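Local coordinates for protein HNH endonuclease (Geobacter metallireducens, PDB 4H9D) that probably nicks DNA in a manganese-dependent reaction, as a member of the HNH endonuclease family, and binds a zinc ion, at residues Gly36-Cys41 against Pro71-Cys76; Lys14-Lys19 against Gly62-Gly67; Ser26-Asn31 against Gly67-Ala72. All coordinates share one frame; numbering follows the deposited sequence.

Contact 1. Residues Gly36-Cys41 against Pro71-Cys76; sequences GICHYC and PACKEC. With ZN (zinc ion), chain D.
Cys38 sets its SG anti to the backbone N (chi1 170°), and Cys73, facing it, places its own SG between backbone N and carbonyl carbon (chi1 76°); both sulfurs are thereby aimed at a single zinc ion. Cys41 and Cys76 supply the remaining ligands, two from each segment. The metal lies 2.3 Å from SG of Cys38 and from SG of Cys41, and 2.5 Å from SG of Cys73 and from SG of Cys76. Cysteine suits all four positions because its soft, polarisable sulfur, probably as thiolate, matches zinc well.

The ligand sulfurs also accept hydrogen bonds from backbone amides, which form a second shell round the metal. Cys73 N reaches across to Cys38 SG at 3.4 Å, and weaker bonds come to the same sulfur from the amides of Tyr40 and Cys41. Cys73 is at the N-cap of helix 74-82, its SG taking the amide of Cys76 in a nearly straight bond. Such N-H groups would offset part of the negative charge gathered on the thiolates.

The two Cys-x-x-Cys pairs, one in the loop after helix 27-34 and one where strand 69-73 passes into helix 74-82, are consistent with a treble-clef zinc finger, the Cys4 site that accompanies the ββα-metal motif in many HNH proteins.

Beside the metal, His39 N donates to Pro71 O at 2.9 Å, joining loop to strand. Tyr40 packs over the helix start: its CB lies 3.4 Å from Cys76 SG, and its ring edge, at CE2, meets the small CB of Ala72 at 3.7 Å. His39 ND1 sits above one ring face, offset toward the rim, Trp88 stacks edge-to-face with the ring, and Asp53 holds the Tyr40 hydroxyl.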
ATOM      1  N   GLY A  36      -9.454 -28.254  -3.669  1.00 54.24           N
ATOM      2  CA  GLY A  36      -8.982 -27.225  -4.581  1.00 56.94           C
ATOM      3  C   GLY A  36      -9.929 -26.119  -5.005  1.00 57.99           C
ATOM      4  O   GLY A  36      -9.764 -25.537  -6.079  1.00 63.50           O
ATOM      5  N   ILE A  37     -10.918 -25.813  -4.175  1.00 43.15           N
ATOM      6  CA  ILE A  37     -11.874 -24.754  -4.508  1.00 38.75           C
ATOM      7  C   ILE A  37     -11.553 -23.473  -3.746  1.00 41.05           C
ATOM      8  O   ILE A  37     -11.417 -23.498  -2.530  1.00 38.83           O
ATOM      9  CB  ILE A  37     -13.308 -25.178  -4.164  1.00 31.56           C
ATOM     10  CG1 ILE A  37     -13.730 -26.348  -5.060  1.00 35.25           C
ATOM     11  CG2 ILE A  37     -14.251 -23.997  -4.334  1.00 31.49           C
ATOM     12  CD1 ILE A  37     -13.655 -26.052  -6.552  1.00 44.41           C
ATOM     13  N   CYS A  38     -11.401 -22.364  -4.463  1.00 37.32           N
ATOM     14  CA  CYS A  38     -11.118 -21.081  -3.822  1.00 31.69           C
ATOM     15  C   CYS A  38     -12.433 -20.527  -3.285  1.00 33.57           C
ATOM     16  O   CYS A  38     -13.406 -20.382  -4.022  1.00 38.63           O
ATOM     17  CB  CYS A  38     -10.530 -20.106  -4.826  1.00 39.56           C
ATOM     18  SG  CYS A  38     -10.429 -18.442  -4.182  1.00 53.36           S
ATOM     19  N   HIS A  39     -12.462 -20.205  -2.003  1.00 31.11           N
ATOM     20  CA  HIS A  39     -13.687 -19.726  -1.379  1.00 29.73           C
ATOM     21  C   HIS A  39     -14.285 -18.452  -1.949  1.00 32.94           C
ATOM     22  O   HIS A  39     -15.513 -18.290  -1.942  1.00 34.27           O
ATOM     23  CB  HIS A  39     -13.474 -19.549   0.114  1.00 37.78           C
ATOM     24  CG  HIS A  39     -14.714 -19.166   0.844  1.00 43.16           C
ATOM     25  ND1 HIS A  39     -14.937 -17.887   1.312  1.00 50.04           N
ATOM     26  CD2 HIS A  39     -15.819 -19.882   1.158  1.00 46.40           C
ATOM     27  CE1 HIS A  39     -16.129 -17.831   1.882  1.00 51.32           C
ATOM     28  NE2 HIS A  39     -16.684 -19.028   1.803  1.00 48.41           N
ATOM     29  N   TYR A  40     -13.431 -17.559  -2.447  1.00 41.79           N
ATOM     30  CA  TYR A  40     -13.902 -16.295  -2.994  1.00 41.53           C
ATOM     31  C   TYR A  40     -14.363 -16.401  -4.436  1.00 45.38           C
ATOM     32  O   TYR A  40     -15.513 -16.084  -4.739  1.00 45.91           O
ATOM     33  CB  TYR A  40     -12.815 -15.226  -2.840  1.00 44.61           C
ATOM     34  CG  TYR A  40     -12.506 -14.957  -1.383  1.00 41.87           C
ATOM     35  CD1 TYR A  40     -13.498 -14.436  -0.529  1.00 38.66           C
ATOM     36  CD2 TYR A  40     -11.264 -15.305  -0.825  1.00 42.26           C
ATOM     37  CE1 TYR A  40     -13.270 -14.276   0.841  1.00 35.36           C
ATOM     38  CE2 TYR A  40     -11.021 -15.151   0.554  1.00 39.23           C
ATOM     39  CZ  TYR A  40     -12.035 -14.636   1.372  1.00 40.34           C
ATOM     40  OH  TYR A  40     -11.831 -14.482   2.719  1.00 41.83           O
ATOM     41  N   CYS A  41     -13.496 -16.861  -5.334  1.00 40.29           N
ATOM     42  CA  CYS A  41     -13.915 -16.962  -6.731  1.00 41.12           C
ATOM     43  C   CYS A  41     -14.519 -18.303  -7.162  1.00 41.73           C
ATOM     44  O   CYS A  41     -15.054 -18.408  -8.254  1.00 44.06           O
ATOM     45  CB  CYS A  41     -12.764 -16.576  -7.662  1.00 39.35           C
ATOM     46  SG  CYS A  41     -11.313 -17.625  -7.579  1.00 47.81           S
ATOM     47  N   PRO A  71     -10.165 -21.404   2.475  1.00 42.83           N
ATOM     48  CA  PRO A  71      -9.102 -21.545   1.463  1.00 44.51           C
ATOM     49  C   PRO A  71      -9.212 -20.462   0.404  1.00 51.65           C
ATOM     50  O   PRO A  71     -10.300 -20.201  -0.088  1.00 48.46           O
ATOM     51  CB  PRO A  71      -9.367 -22.922   0.836  1.00 46.13           C
ATOM     52  CG  PRO A  71     -10.540 -23.512   1.627  1.00 41.43           C
ATOM     53  CD  PRO A  71     -11.274 -22.317   2.176  1.00 42.06           C
ATOM     54  N   ALA A  72      -8.100 -19.837   0.040  1.00 51.36           N
ATOM     55  CA  ALA A  72      -8.153 -18.802  -0.983  1.00 46.79           C
ATOM     56  C   ALA A  72      -6.942 -18.871  -1.909  1.00 50.00           C
ATOM     57  O   ALA A  72      -5.851 -19.261  -1.489  1.00 55.54           O
ATOM     58  CB  ALA A  72      -8.235 -17.438  -0.334  1.00 29.67           C
ATOM     59  N   CYS A  73      -7.145 -18.503  -3.174  1.00 46.14           N
ATOM     60  CA  CYS A  73      -6.069 -18.500  -4.170  1.00 49.12           C
ATOM     61  C   CYS A  73      -5.266 -17.206  -4.045  1.00 55.07           C
ATOM     62  O   CYS A  73      -5.736 -16.219  -3.476  1.00 50.31           O
ATOM     63  CB  CYS A  73      -6.640 -18.607  -5.586  1.00 49.62           C
ATOM     64  SG  CYS A  73      -7.373 -17.069  -6.236  1.00 58.38           S
ATOM     65  N   LYS A  74      -4.051 -17.217  -4.579  1.00 71.53           N
ATOM     66  CA  LYS A  74      -3.158 -16.063  -4.524  1.00 74.20           C
ATOM     67  C   LYS A  74      -3.846 -14.707  -4.761  1.00 72.83           C
ATOM     68  O   LYS A  74      -3.859 -13.841  -3.881  1.00 69.66           O
ATOM     69  CB  LYS A  74      -2.023 -16.284  -5.536  1.00 84.90           C
ATOM     70  CG  LYS A  74      -1.043 -15.135  -5.719  1.00 90.14           C
ATOM     71  CD  LYS A  74       0.153 -15.582  -6.557  1.00 95.63           C
ATOM     72  CE  LYS A  74      -0.278 -16.241  -7.870  1.00 99.02           C
ATOM     73  NZ  LYS A  74       0.874 -16.792  -8.649  1.00103.53           N
ATOM     74  N   GLU A  75      -4.428 -14.549  -5.947  1.00 67.03           N
ATOM     75  CA  GLU A  75      -5.106 -13.321  -6.363  1.00 65.75           C
ATOM     76  C   GLU A  75      -6.206 -12.821  -5.423  1.00 61.15           C
ATOM     77  O   GLU A  75      -6.231 -11.646  -5.045  1.00 61.57           O
ATOM     78  CB  GLU A  75      -5.677 -13.529  -7.762  1.00 94.03           C
ATOM     79  CG  GLU A  75      -6.288 -12.303  -8.397  1.00103.57           C
ATOM     80  CD  GLU A  75      -6.779 -12.581  -9.806  1.00115.41           C
ATOM     81  OE1 GLU A  75      -5.952 -12.997 -10.646  1.00117.75           O
ATOM     82  OE2 GLU A  75      -7.987 -12.389 -10.076  1.00119.45           O
ATOM     83  N   CYS A  76      -7.122 -13.712  -5.058  1.00 57.71           N
ATOM     84  CA  CYS A  76      -8.219 -13.358  -4.165  1.00 58.23           C
ATOM     85  C   CYS A  76      -7.719 -12.978  -2.778  1.00 53.56           C
ATOM     86  O   CYS A  76      -8.210 -12.025  -2.167  1.00 52.06           O
ATOM     87  CB  CYS A  76      -9.210 -14.523  -4.027  1.00 58.41           C
ATOM     88  SG  CYS A  76     -10.516 -14.585  -5.282  1.00 56.94           S
TER
HETATM   89 ZN    ZN D 201      -9.882 -16.972  -5.884  1.00 51.95          ZN

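Contact 2. Residues Lys14-Lys19 against Gly62-Gly67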
ATOM      1  N   LYS A  14      -0.801 -13.268  18.376  1.00 65.53           N
ATOM      2  CA  LYS A  14       0.079 -14.424  18.306  1.00 61.98           C
ATOM      3  C   LYS A  14      -0.746 -15.657  18.583  1.00 57.13           C
ATOM      4  O   LYS A  14      -0.708 -16.630  17.837  1.00 55.76           O
ATOM      5  CB  LYS A  14       1.181 -14.339  19.351  1.00 67.89           C
ATOM      6  CG  LYS A  14       2.443 -13.616  18.915  1.00 75.92           C
ATOM      7  CD  LYS A  14       3.534 -13.822  19.961  1.00 81.98           C
ATOM      8  CE  LYS A  14       3.707 -15.316  20.271  1.00 85.62           C
ATOM      9  NZ  LYS A  14       4.684 -15.591  21.367  1.00 89.08           N
ATOM     10  N   ARG A  15      -1.494 -15.596  19.676  1.00 57.92           N
ATOM     11  CA  ARG A  15      -2.344 -16.697  20.101  1.00 58.60           C
ATOM     12  C   ARG A  15      -3.136 -17.260  18.935  1.00 61.31           C
ATOM     13  O   ARG A  15      -3.272 -18.476  18.802  1.00 63.93           O
ATOM     14  CB  ARG A  15      -3.300 -16.219  21.196  1.00 65.90           C
ATOM     15  CG  ARG A  15      -4.275 -17.274  21.672  1.00 66.65           C
ATOM     16  CD  ARG A  15      -3.542 -18.481  22.204  1.00 76.39           C
ATOM     17  NE  ARG A  15      -4.453 -19.585  22.487  1.00 80.23           N
ATOM     18  CZ  ARG A  15      -4.064 -20.805  22.848  1.00 85.35           C
ATOM     19  NH1 ARG A  15      -2.770 -21.093  22.975  1.00 89.61           N
ATOM     20  NH2 ARG A  15      -4.976 -21.739  23.087  1.00 87.65           N
ATOM     21  N   GLU A  16      -3.659 -16.367  18.096  1.00 55.06           N
ATOM     22  CA  GLU A  16      -4.447 -16.763  16.935  1.00 51.08           C
ATOM     23  C   GLU A  16      -3.562 -17.240  15.808  1.00 48.99           C
ATOM     24  O   GLU A  16      -3.958 -18.107  15.038  1.00 43.98           O
ATOM     25  CB  GLU A  16      -5.316 -15.603  16.427  1.00 56.71           C
ATOM     26  CG  GLU A  16      -6.569 -15.367  17.230  1.00 59.13           C
ATOM     27  CD  GLU A  16      -7.172 -16.655  17.749  1.00 64.44           C
ATOM     28  OE1 GLU A  16      -6.729 -17.111  18.822  1.00 73.60           O
ATOM     29  OE2 GLU A  16      -8.072 -17.227  17.089  1.00 59.00           O
ATOM     30  N   LYS A  17      -2.370 -16.666  15.710  1.00 46.70           N
ATOM     31  CA  LYS A  17      -1.425 -17.046  14.662  1.00 48.42           C
ATOM     32  C   LYS A  17      -0.827 -18.425  14.918  1.00 53.06           C
ATOM     33  O   LYS A  17      -0.313 -19.058  13.997  1.00 53.98           O
ATOM     34  CB  LYS A  17      -0.305 -16.010  14.544  1.00 45.05           C
ATOM     35  CG  LYS A  17      -0.694 -14.759  13.766  1.00 52.52           C
ATOM     36  CD  LYS A  17       0.527 -13.886  13.509  1.00 60.33           C
ATOM     37  CE  LYS A  17       0.186 -12.672  12.666  1.00 59.87           C
ATOM     38  NZ  LYS A  17       1.328 -11.714  12.589  1.00 64.66           N
ATOM     39  N   GLU A  18      -0.892 -18.880  16.167  1.00 49.78           N
ATOM     40  CA  GLU A  18      -0.383 -20.186  16.531  1.00 53.37           C
ATOM     41  C   GLU A  18      -1.466 -21.217  16.291  1.00 51.11           C
ATOM     42  O   GLU A  18      -1.209 -22.264  15.702  1.00 52.14           O
ATOM     43  CB  GLU A  18       0.034 -20.222  17.994  1.00 79.28           C
ATOM     44  CG  GLU A  18       1.463 -19.789  18.251  1.00 88.87           C
ATOM     45  CD  GLU A  18       1.822 -19.866  19.725  1.00100.65           C
ATOM     46  OE1 GLU A  18       1.683 -20.962  20.322  1.00104.55           O
ATOM     47  OE2 GLU A  18       2.239 -18.827  20.286  1.00103.78           O
ATOM     48  N   LYS A  19      -2.677 -20.939  16.751  1.00 51.58           N
ATOM     49  CA  LYS A  19      -3.779 -21.860  16.529  1.00 49.59           C
ATOM     50  C   LYS A  19      -3.960 -22.030  15.017  1.00 49.52           C
ATOM     51  O   LYS A  19      -4.362 -23.091  14.548  1.00 47.56           O
ATOM     52  CB  LYS A  19      -5.057 -21.309  17.158  1.00 51.46           C
ATOM     53  CG  LYS A  19      -4.993 -21.213  18.677  1.00 56.86           C
ATOM     54  CD  LYS A  19      -6.101 -20.327  19.191  1.00 60.50           C
ATOM     55  CE  LYS A  19      -7.442 -20.797  18.664  1.00 62.42           C
ATOM     56  NZ  LYS A  19      -8.372 -19.655  18.446  1.00 66.77           N
ATOM     57  N   GLY A  62     -10.937 -11.365  14.567  1.00 46.19           N
ATOM     58  CA  GLY A  62     -11.211 -12.710  14.082  1.00 46.14           C
ATOM     59  C   GLY A  62     -10.370 -13.823  14.699  1.00 48.80           C
ATOM     60  O   GLY A  62      -9.201 -13.629  15.081  1.00 47.86           O
ATOM     61  N   LYS A  63     -10.971 -15.004  14.793  1.00 58.03           N
ATOM     62  CA  LYS A  63     -10.293 -16.160  15.365  1.00 59.69           C
ATOM     63  C   LYS A  63      -9.829 -17.170  14.309  1.00 58.01           C
ATOM     64  O   LYS A  63     -10.288 -17.146  13.166  1.00 58.64           O
ATOM     65  CB  LYS A  63     -11.224 -16.862  16.356  1.00 53.58           C
ATOM     66  CG  LYS A  63     -11.702 -15.945  17.470  1.00 59.16           C
ATOM     67  CD  LYS A  63     -10.506 -15.337  18.190  1.00 66.04           C
ATOM     68  CE  LYS A  63     -10.913 -14.220  19.127  1.00 72.51           C
ATOM     69  NZ  LYS A  63     -11.866 -14.704  20.156  1.00 74.24           N
ATOM     70  N   SER A  64      -8.899 -18.040  14.697  1.00 45.39           N
ATOM     71  CA  SER A  64      -8.422 -19.081  13.804  1.00 46.72           C
ATOM     72  C   SER A  64      -9.258 -20.312  14.124  1.00 44.97           C
ATOM     73  O   SER A  64      -8.909 -21.095  14.999  1.00 46.34           O
ATOM     74  CB  SER A  64      -6.948 -19.372  14.057  1.00 57.04           C
ATOM     75  OG  SER A  64      -6.136 -18.297  13.615  1.00 56.73           O
ATOM     76  N   THR A  65     -10.392 -20.455  13.445  1.00 48.56           N
ATOM     77  CA  THR A  65     -11.272 -21.597  13.668  1.00 49.43           C
ATOM     78  C   THR A  65     -11.861 -21.998  12.324  1.00 51.85           C
ATOM     79  O   THR A  65     -11.892 -21.185  11.396  1.00 53.89           O
ATOM     80  CB  THR A  65     -12.438 -21.256  14.635  1.00 57.10           C
ATOM     81  OG1 THR A  65     -13.354 -20.364  13.991  1.00 62.99           O
ATOM     82  CG2 THR A  65     -11.913 -20.598  15.896  1.00 56.93           C
ATOM     83  N   ARG A  66     -12.324 -23.244  12.215  1.00 54.73           N
ATOM     84  CA  ARG A  66     -12.899 -23.740  10.968  1.00 51.96           C
ATOM     85  C   ARG A  66     -13.900 -22.764  10.376  1.00 50.06           C
ATOM     86  O   ARG A  66     -13.965 -22.591   9.148  1.00 52.99           O
ATOM     87  CB  ARG A  66     -13.578 -25.087  11.194  1.00 61.51           C
ATOM     88  CG  ARG A  66     -12.615 -26.216  11.486  1.00 65.75           C
ATOM     89  CD  ARG A  66     -13.355 -27.520  11.628  1.00 66.03           C
ATOM     90  NE  ARG A  66     -14.123 -27.586  12.866  1.00 69.55           N
ATOM     91  CZ  ARG A  66     -14.830 -28.647  13.239  1.00 72.14           C
ATOM     92  NH1 ARG A  66     -14.862 -29.722  12.462  1.00 73.89           N
ATOM     93  NH2 ARG A  66     -15.489 -28.646  14.392  1.00 73.12           N
ATOM     94  N   GLY A  67     -14.670 -22.117  11.249  1.00 48.80           N
ATOM     95  CA  GLY A  67     -15.669 -21.163  10.795  1.00 51.08           C
ATOM     96  C   GLY A  67     -15.137 -19.888  10.147  1.00 54.56           C
ATOM     97  O   GLY A  67     -15.657 -19.435   9.123  1.00 60.93           O
TER
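Glu16 and Ser64 carry two hydrogen bonds between helix 10-24 and the loop at 62-67, one from the side chain of each. The hydroxyl OG of Ser64 donates to the backbone O of Glu16 at 2.6 Å, approaching from above the carbonyl plane. In return, Glu16 OE2 accepts from Ser64 N at 2.7 Å, on the anti side of the oxygen and 23° out of the carboxylate plane. A bend at chi2 (-35°) turns the carboxylate toward that amide. Serine fits because its short side chain reaches the helix backbone while OG also bonds to NE2 of His54.

A salt bridge within the helix completes the polar set. Lys19, one helical turn on, brings NZ to the syn lone pair of Glu16 OE2 at 2.8 Å, with a weaker bond to OE1, leaving OE2 gripped from two sides and the carboxylate fixed in rotation. With an alanine here in place of Glu16, the Ser64 amide and the Lys19 amine would probably both be left without their mate.

Van der Waals contact makes up the rest. Lys63 crosses Glu16 obliquely: CD of Lys63 lies 3.6 Å from CD of Glu16, the carboxylate carbon, while Lys63 NZ stays 5.5 Å from Glu16 OE2. CB of Lys19 rests 4.1 Å from CB of Ser64.

Asn68 ND2 bonds Lys63 O, and a loop between the two strands held by an asparagine is consistent with the ββα-metal fold of HNH endonucleases; here the N-terminal helix also clasps it.

Contact 3. Residues Ser26-Asn31 against Gly67-Ala72; sequences SQWWKN and GNVVPA
Trp29 and Pro71 have the nearest CA atoms of the two segments, 8.6 Å apart. Helix 27-31 and strand 69-72 run in roughly the same direction, their axes crossing at -34° and coming no nearer than 10.1 Å. At that spacing long side chains are needed to bridge, and two tryptophans on the helix do so. Ser26 starts that helix as its N-cap: Ser26 OG accepts from Trp29 N at 3.1 Å, and serine is apt there because its short hydroxyl can fold back on the first turn. The same OG lies at the edge of the Trp28 ring, in its plane.

Trp29 extends its indole from the helix with CG anti to the backbone N (chi1 -177°), which carries the six-membered end to the strand. There Trp29 CH2 meets the backbone at Val70 C, 3.4 Å away, edge-on and in the ring plane. Beside this, neighbouring atoms meet the ring obliquely: CZ3 is in contact with CG1 of Val69, and CH2 of Trp29 lies 3.9 Å from CG of Pro71. Val69 points toward the helix, and its CG1 is touched by the ends of both indoles. Trp28 reaches that methyl with the edge of its ring, Trp28 CH2 standing 4.1 Å from Val69 CG1.

Other parts close the cluster: Met52 of strand 50-54 packs on Trp29 and Val69, Leu23 of helix 10-24 on Trp28 and Val69, and Arg66 makes a cation-pi contact with Trp28. Arg32 NH2 donates to Val69 O. Val70, by contrast, points away from the helix, to His39 and Tyr40. This aromatic packing onto the two-stranded hairpin is consistent with a helix lying against the hairpin of the ββα-metal motif.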
ATOM      1  N   SER A  26      -3.855 -29.595  10.223  1.00 53.80           N
ATOM      2  CA  SER A  26      -4.870 -30.605  10.496  1.00 53.26           C
ATOM      3  C   SER A  26      -5.311 -31.372   9.261  1.00 56.91           C
ATOM      4  O   SER A  26      -5.271 -30.850   8.158  1.00 58.40           O
ATOM      5  CB  SER A  26      -6.100 -29.942  11.133  1.00 34.45           C
ATOM      6  OG  SER A  26      -6.760 -29.082  10.212  1.00 38.26           O
ATOM      7  N   GLN A  27      -5.751 -32.608   9.460  1.00 52.56           N
ATOM      8  CA  GLN A  27      -6.238 -33.444   8.363  1.00 54.64           C
ATOM      9  C   GLN A  27      -7.363 -32.678   7.697  1.00 51.11           C
ATOM     10  O   GLN A  27      -7.469 -32.640   6.468  1.00 46.22           O
ATOM     11  CB  GLN A  27      -6.796 -34.763   8.905  1.00 68.38           C
ATOM     12  CG  GLN A  27      -5.856 -35.498   9.858  1.00 75.40           C
ATOM     13  CD  GLN A  27      -4.694 -36.163   9.143  1.00 81.85           C
ATOM     14  OE1 GLN A  27      -4.173 -35.629   8.163  1.00 80.13           O
ATOM     15  NE2 GLN A  27      -4.275 -37.330   9.637  1.00 82.74           N
ATOM     16  N   TRP A  28      -8.196 -32.076   8.542  1.00 58.66           N
ATOM     17  CA  TRP A  28      -9.357 -31.285   8.137  1.00 58.15           C
ATOM     18  C   TRP A  28      -9.019 -30.214   7.110  1.00 61.53           C
ATOM     19  O   TRP A  28      -9.757 -30.020   6.145  1.00 67.92           O
ATOM     20  CB  TRP A  28      -9.995 -30.618   9.376  1.00 46.09           C
ATOM     21  CG  TRP A  28     -11.053 -29.610   9.043  1.00 45.19           C
ATOM     22  CD1 TRP A  28     -12.338 -29.873   8.684  1.00 47.31           C
ATOM     23  CD2 TRP A  28     -10.880 -28.193   8.910  1.00 42.60           C
ATOM     24  NE1 TRP A  28     -12.979 -28.710   8.322  1.00 44.59           N
ATOM     25  CE2 TRP A  28     -12.106 -27.663   8.452  1.00 42.28           C
ATOM     26  CE3 TRP A  28      -9.808 -27.320   9.131  1.00 44.18           C
ATOM     27  CZ2 TRP A  28     -12.292 -26.289   8.204  1.00 40.75           C
ATOM     28  CZ3 TRP A  28      -9.990 -25.960   8.888  1.00 41.05           C
ATOM     29  CH2 TRP A  28     -11.225 -25.459   8.428  1.00 42.75           C
ATOM     30  N   TRP A  29      -7.914 -29.506   7.323  1.00 47.21           N
ATOM     31  CA  TRP A  29      -7.518 -28.455   6.389  1.00 44.10           C
ATOM     32  C   TRP A  29      -6.982 -29.046   5.103  1.00 36.94           C
ATOM     33  O   TRP A  29      -7.326 -28.594   4.015  1.00 36.17           O
ATOM     34  CB  TRP A  29      -6.448 -27.553   6.991  1.00 42.80           C
ATOM     35  CG  TRP A  29      -6.092 -26.431   6.069  1.00 42.62           C
ATOM     36  CD1 TRP A  29      -4.892 -26.214   5.457  1.00 38.50           C
ATOM     37  CD2 TRP A  29      -6.950 -25.352   5.670  1.00 42.29           C
ATOM     38  NE1 TRP A  29      -4.944 -25.061   4.701  1.00 42.74           N
ATOM     39  CE2 TRP A  29      -6.196 -24.510   4.818  1.00 42.41           C
ATOM     40  CE3 TRP A  29      -8.283 -25.015   5.951  1.00 43.26           C
ATOM     41  CZ2 TRP A  29      -6.730 -23.345   4.246  1.00 46.85           C
ATOM     42  CZ3 TRP A  29      -8.815 -23.864   5.380  1.00 43.21           C
ATOM     43  CH2 TRP A  29      -8.036 -23.039   4.537  1.00 46.17           C
ATOM     44  N   LYS A  30      -6.106 -30.033   5.241  1.00 43.26           N
ATOM     45  CA  LYS A  30      -5.531 -30.730   4.101  1.00 47.57           C
ATOM     46  C   LYS A  30      -6.674 -31.209   3.217  1.00 51.80           C
ATOM     47  O   LYS A  30      -6.602 -31.138   1.989  1.00 52.87           O
ATOM     48  CB  LYS A  30      -4.731 -31.942   4.574  1.00 47.76           C
ATOM     49  CG  LYS A  30      -3.281 -31.666   4.910  1.00 55.12           C
ATOM     50  CD  LYS A  30      -3.106 -30.714   6.051  1.00 57.48           C
ATOM     51  CE  LYS A  30      -1.695 -30.837   6.584  1.00 71.58           C
ATOM     52  NZ  LYS A  30      -1.402 -32.268   6.913  1.00 71.42           N
ATOM     53  N   ASN A  31      -7.734 -31.703   3.848  1.00 56.44           N
ATOM     54  CA  ASN A  31      -8.870 -32.166   3.078  1.00 56.55           C
ATOM     55  C   ASN A  31      -9.506 -31.019   2.315  1.00 60.63           C
ATOM     56  O   ASN A  31      -9.741 -31.122   1.103  1.00 62.98           O
ATOM     57  CB  ASN A  31      -9.920 -32.811   3.975  1.00 55.69           C
ATOM     58  CG  ASN A  31      -9.991 -34.300   3.781  1.00 59.59           C
ATOM     59  OD1 ASN A  31      -9.103 -35.036   4.228  1.00 64.67           O
ATOM     60  ND2 ASN A  31     -11.036 -34.765   3.088  1.00 60.26           N
ATOM     61  N   GLY A  67     -14.670 -22.117  11.249  1.00 48.80           N
ATOM     62  CA  GLY A  67     -15.669 -21.163  10.795  1.00 51.08           C
ATOM     63  C   GLY A  67     -15.137 -19.888  10.147  1.00 54.56           C
ATOM     64  O   GLY A  67     -15.657 -19.435   9.123  1.00 60.93           O
ATOM     65  N   ASN A  68     -14.095 -19.310  10.729  1.00 44.39           N
ATOM     66  CA  ASN A  68     -13.523 -18.075  10.217  1.00 44.56           C
ATOM     67  C   ASN A  68     -12.349 -18.324   9.253  1.00 45.10           C
ATOM     68  O   ASN A  68     -11.821 -17.410   8.624  1.00 50.86           O
ATOM     69  CB  ASN A  68     -13.096 -17.212  11.415  1.00 31.88           C
ATOM     70  CG  ASN A  68     -12.629 -15.845  11.014  1.00 38.46           C
ATOM     71  OD1 ASN A  68     -13.270 -15.167  10.203  1.00 46.55           O
ATOM     72  ND2 ASN A  68     -11.508 -15.414  11.588  1.00 41.87           N
ATOM     73  N   VAL A  69     -11.948 -19.575   9.138  1.00 44.42           N
ATOM     74  CA  VAL A  69     -10.854 -19.929   8.254  1.00 47.49           C
ATOM     75  C   VAL A  69     -11.446 -20.423   6.941  1.00 51.49           C
ATOM     76  O   VAL A  69     -12.504 -21.057   6.925  1.00 57.45           O
ATOM     77  CB  VAL A  69      -9.956 -20.987   8.925  1.00 42.47           C
ATOM     78  CG1 VAL A  69      -9.357 -21.903   7.908  1.00 44.36           C
ATOM     79  CG2 VAL A  69      -8.854 -20.281   9.703  1.00 36.88           C
ATOM     80  N   VAL A  70     -10.759 -20.122   5.845  1.00 40.11           N
ATOM     81  CA  VAL A  70     -11.235 -20.471   4.518  1.00 35.84           C
ATOM     82  C   VAL A  70     -10.064 -20.539   3.511  1.00 35.51           C
ATOM     83  O   VAL A  70      -9.070 -19.811   3.653  1.00 38.76           O
ATOM     84  CB  VAL A  70     -12.243 -19.403   4.090  1.00 28.52           C
ATOM     85  CG1 VAL A  70     -11.637 -18.479   3.064  1.00 31.39           C
ATOM     86  CG2 VAL A  70     -13.489 -20.045   3.596  1.00 25.97           C
ATOM     87  N   PRO A  71     -10.165 -21.404   2.475  1.00 42.83           N
ATOM     88  CA  PRO A  71      -9.102 -21.545   1.463  1.00 44.51           C
ATOM     89  C   PRO A  71      -9.212 -20.462   0.404  1.00 51.65           C
ATOM     90  O   PRO A  71     -10.300 -20.201  -0.088  1.00 48.46           O
ATOM     91  CB  PRO A  71      -9.367 -22.922   0.836  1.00 46.13           C
ATOM     92  CG  PRO A  71     -10.540 -23.512   1.627  1.00 41.43           C
ATOM     93  CD  PRO A  71     -11.274 -22.317   2.176  1.00 42.06           C
ATOM     94  N   ALA A  72      -8.100 -19.837   0.040  1.00 51.36           N
ATOM     95  CA  ALA A  72      -8.153 -18.802  -0.983  1.00 46.79           C
ATOM     96  C   ALA A  72      -6.942 -18.871  -1.909  1.00 50.00           C
ATOM     97  O   ALA A  72      -5.851 -19.261  -1.489  1.00 55.54           O
ATOM     98  CB  ALA A  72      -8.235 -17.438  -0.334  1.00 29.67           C
TER

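Strand 69-73 joins contacts 1 and 3. They share Pro71 and Ala72, their centres 12 Å apart, and His39 CG of contact 1 meets Val70 CG2 of contact 3. Contact 3 also shares Gly67 with contact 2, again with centres 12 Å apart, and Arg66 on Trp28 joins the loop to helix 27-34. Contacts 1 and 2, at 19 Å between centres, lie on opposite sides of the chain's centre. Zinc belongs to contact 1, with the side chain of Pro71 about 9 Å from it. A bound magnesium ion lies about 13 Å from the side chain of Tyr40, whereas contact 2 is remote from the annotated metal sites.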